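Uncharacterized protein (Bacteroides ovatus, PDB 4FXT) is of unknown function but joins a transthyretin-like N-terminal domain to an E-set-like C-terminal domain, two all-beta modules of the DUF3823 family. Local coordinates at residues 67-75 with 186-194. Residues are numbered along the deposited sequence; the frame is centred on the assembly and turned at random.
Sequences MGNAPWERP and DKSSEYCYS
The guanidinium of R74 meets K187 with its edge: NH2 reaches the carbonyl O of K187 at 2.8 Å, close to the guanidinium plane, in a bent and weak hydrogen bond (129°). One face lies against A70, whose carbonyl O sits over the group's centre, 3.2 Å above the plane. Also at the edge, NH1 donates to G68 O (2.9 Å); NE makes a weak hydrogen bond to W72 O, which lies off the plane, and NH2 also bonds Y97. One face of the W72 ring carries A70 CB, 3.3 Å above the plane and toward the rim, with P71 CD beside it. A leucine in place of R74 would probably leave the carbonyls of G68 and K187 and the Y97 hydroxyl without this donor. S188 holds OG anti to its backbone N (chi1 -180°), which sets it beside the carbonyls of N69 and A70, 2.7 Å from N69 O; the same OG accepts from E190 N in an ST turn. P71 packs its ring alongside the E190 side chain and lays CB 3.9 Å from C192 CB. E190 itself is salt-bridged to R24. The contact lies between the N-terminal and C-terminal DUF3823 domains, linking the loop after strand 60-68 to the turn between strands 176-185 and 192-200, with P71 also touching strand 28-33.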
loop_
_atom_site.group_PDB
_atom_site.type_symbol
_atom_site.label_atom_id
_atom_site.label_comp_id
_atom_site.label_asym_id
_atom_site.label_seq_id
_atom_site.Cartn_x
_atom_site.Cartn_y
_atom_site.Cartn_z
HETATM N N MSE A 67 12.902 -4.043 -4.702
HETATM C CA MSE A 67 13.714 -2.844 -4.953
HETATM C C MSE A 67 12.792 -1.605 -5.100
HETATM O O MSE A 67 11.581 -1.658 -4.778
HETATM C CB MSE A 67 14.619 -3.031 -6.204
HETATM C CG MSE A 67 13.930 -3.758 -7.367
HETATM SE SE MSE A 67 12.286 -2.951 -8.102
HETATM C CE MSE A 67 13.137 -1.357 -9.026
ATOM N N GLY A 68 13.393 -0.524 -5.594
ATOM C CA GLY A 68 12.716 0.732 -5.842
ATOM C C GLY A 68 12.465 1.516 -4.575
ATOM O O GLY A 68 13.281 1.472 -3.655
ATOM N N ASN A 69 11.330 2.248 -4.518
ATOM C CA ASN A 69 11.011 3.125 -3.403
ATOM C C ASN A 69 9.896 2.564 -2.536
ATOM O O ASN A 69 9.435 3.271 -1.624
ATOM C CB ASN A 69 10.611 4.482 -3.938
ATOM C CG ASN A 69 11.707 5.165 -4.706
ATOM O OD1 ASN A 69 12.829 5.392 -4.227
ATOM N ND2 ASN A 69 11.366 5.570 -5.899
ATOM N N ALA A 70 9.512 1.285 -2.766
ATOM C CA ALA A 70 8.456 0.593 -2.015
ATOM C C ALA A 70 8.614 0.762 -0.465
ATOM O O ALA A 70 9.749 0.738 0.051
ATOM C CB ALA A 70 8.467 -0.876 -2.365
ATOM N N PRO A 71 7.489 0.918 0.283
ATOM C CA PRO A 71 7.590 1.141 1.737
ATOM C C PRO A 71 7.824 -0.155 2.563
ATOM O O PRO A 71 7.288 -0.316 3.680
ATOM C CB PRO A 71 6.246 1.752 2.081
ATOM C CG PRO A 71 5.294 1.139 1.082
ATOM C CD PRO A 71 6.091 1.030 -0.186
ATOM N N TRP A 72 8.715 -1.018 2.075
ATOM C CA TRP A 72 9.108 -2.227 2.773
ATOM C C TRP A 72 10.587 -2.496 2.564
ATOM O O TRP A 72 11.201 -1.856 1.706
ATOM C CB TRP A 72 8.276 -3.428 2.320
ATOM C CG TRP A 72 8.161 -3.614 0.834
ATOM C CD1 TRP A 72 9.117 -4.087 -0.020
ATOM C CD2 TRP A 72 6.959 -3.488 0.062
ATOM N NE1 TRP A 72 8.617 -4.142 -1.302
ATOM C CE2 TRP A 72 7.283 -3.813 -1.273
ATOM C CE3 TRP A 72 5.637 -3.095 0.364
ATOM C CZ2 TRP A 72 6.330 -3.770 -2.302
ATOM C CZ3 TRP A 72 4.707 -3.016 -0.660
ATOM C CH2 TRP A 72 5.047 -3.376 -1.971
ATOM N N GLU A 73 11.163 -3.436 3.354
ATOM C CA GLU A 73 12.555 -3.824 3.208
ATOM C C GLU A 73 12.804 -4.349 1.811
ATOM O O GLU A 73 12.007 -5.141 1.296
ATOM C CB GLU A 73 12.972 -4.862 4.246
ATOM C CG GLU A 73 13.058 -4.342 5.663
ATOM C CD GLU A 73 13.656 -5.325 6.651
ATOM O OE1 GLU A 73 13.478 -6.555 6.476
ATOM O OE2 GLU A 73 14.315 -4.852 7.604
ATOM N N ARG A 74 13.906 -3.885 1.209
ATOM C CA ARG A 74 14.309 -4.224 -0.152
ATOM C C ARG A 74 15.739 -4.831 -0.159
ATOM O O ARG A 74 16.671 -4.174 -0.637
ATOM C CB ARG A 74 14.224 -2.961 -1.041
ATOM C CG ARG A 74 12.796 -2.447 -1.251
ATOM C CD ARG A 74 12.735 -0.933 -1.326
ATOM N NE ARG A 74 12.963 -0.326 -0.016
ATOM C CZ ARG A 74 13.056 0.980 0.213
ATOM N NH1 ARG A 74 12.978 1.845 -0.788
ATOM N NH2 ARG A 74 13.266 1.430 1.444
ATOM N N PRO A 75 15.915 -6.097 0.331
ATOM C CA PRO A 75 17.257 -6.706 0.301
ATOM C C PRO A 75 17.655 -7.146 -1.108
ATOM O O PRO A 75 16.849 -7.738 -1.842
ATOM C CB PRO A 75 17.137 -7.907 1.237
ATOM C CG PRO A 75 15.690 -8.220 1.304
ATOM C CD PRO A 75 14.908 -7.019 0.908
ATOM N N ASP A 186 11.312 6.847 8.016
ATOM C CA ASP A 186 12.540 7.492 7.571
ATOM C C ASP A 186 13.345 6.562 6.658
ATOM O O ASP A 186 14.427 6.970 6.190
ATOM C CB ASP A 186 13.402 7.917 8.794
ATOM C CG ASP A 186 13.949 6.802 9.694
ATOM O OD1 ASP A 186 13.367 5.694 9.699
ATOM O OD2 ASP A 186 14.921 7.061 10.441
ATOM N N LYS A 187 12.841 5.314 6.412
ATOM C CA LYS A 187 13.591 4.308 5.646
ATOM C C LYS A 187 13.058 4.142 4.185
ATOM O O LYS A 187 13.670 3.429 3.386
ATOM C CB LYS A 187 13.562 2.941 6.368
ATOM C CG LYS A 187 14.119 2.936 7.807
ATOM C CD LYS A 187 15.570 3.453 7.951
ATOM C CE LYS A 187 15.976 3.586 9.392
ATOM N NZ LYS A 187 17.230 4.368 9.508
ATOM N N SER A 188 11.989 4.837 3.823
ATOM C CA SER A 188 11.399 4.822 2.482
ATOM C C SER A 188 10.839 6.194 2.127
ATOM O O SER A 188 10.338 6.892 3.010
ATOM C CB SER A 188 10.298 3.764 2.370
ATOM O OG SER A 188 9.742 3.766 1.062
ATOM N N SER A 189 10.875 6.551 0.826
ATOM C CA SER A 189 10.347 7.812 0.290
ATOM C C SER A 189 8.817 7.723 0.116
ATOM O O SER A 189 8.143 8.726 -0.163
ATOM C CB SER A 189 11.025 8.146 -1.036
ATOM O OG SER A 189 10.935 7.062 -1.943
ATOM N N GLU A 190 8.272 6.552 0.406
ATOM C CA GLU A 190 6.871 6.266 0.212
ATOM C C GLU A 190 6.153 5.973 1.513
ATOM O O GLU A 190 6.719 5.405 2.428
ATOM C CB GLU A 190 6.787 5.016 -0.715
ATOM C CG GLU A 190 5.567 4.949 -1.595
ATOM C CD GLU A 190 5.491 6.128 -2.542
ATOM O OE1 GLU A 190 6.531 6.594 -3.084
ATOM O OE2 GLU A 190 4.342 6.569 -2.757
ATOM N N TYR A 191 4.870 6.302 1.551
ATOM C CA TYR A 191 4.004 5.918 2.635
ATOM C C TYR A 191 3.543 4.498 2.451
ATOM O O TYR A 191 3.428 4.018 1.316
ATOM C CB TYR A 191 2.771 6.848 2.736
ATOM C CG TYR A 191 2.932 8.197 3.391
ATOM C CD1 TYR A 191 3.605 9.229 2.745
ATOM C CD2 TYR A 191 2.263 8.501 4.573
ATOM C CE1 TYR A 191 3.732 10.487 3.324
ATOM C CE2 TYR A 191 2.359 9.769 5.153
ATOM C CZ TYR A 191 3.086 10.765 4.513
ATOM O OH TYR A 191 3.187 12.027 5.048
ATOM N N CYS A 192 3.196 3.853 3.541
ATOM C CA CYS A 192 2.528 2.580 3.526
ATOM C C CYS A 192 1.089 2.841 3.893
ATOM O O CYS A 192 0.830 3.554 4.865
ATOM C CB CYS A 192 3.187 1.552 4.432
ATOM S SG CYS A 192 2.297 -0.033 4.477
ATOM N N TYR A 193 0.153 2.325 3.103
ATOM C CA TYR A 193 -1.244 2.651 3.289
ATOM C C TYR A 193 -2.137 1.481 3.611
ATOM O O TYR A 193 -1.838 0.307 3.367
ATOM C CB TYR A 193 -1.796 3.269 1.985
ATOM C CG TYR A 193 -1.100 4.515 1.477
ATOM C CD1 TYR A 193 0.018 4.424 0.645
ATOM C CD2 TYR A 193 -1.612 5.781 1.744
ATOM C CE1 TYR A 193 0.645 5.564 0.153
ATOM C CE2 TYR A 193 -0.997 6.929 1.254
ATOM C CZ TYR A 193 0.119 6.816 0.445
ATOM O OH TYR A 193 0.688 7.964 -0.046
ATOM N N SER A 194 -3.311 1.857 4.109
ATOM C CA SER A 194 -4.470 1.020 4.333
ATOM C C SER A 194 -5.119 0.790 3.010
ATOM O O SER A 194 -4.700 1.393 2.011
ATOM C CB SER A 194 -5.409 1.706 5.314
ATOM O OG SER A 194 -5.934 2.864 4.684
#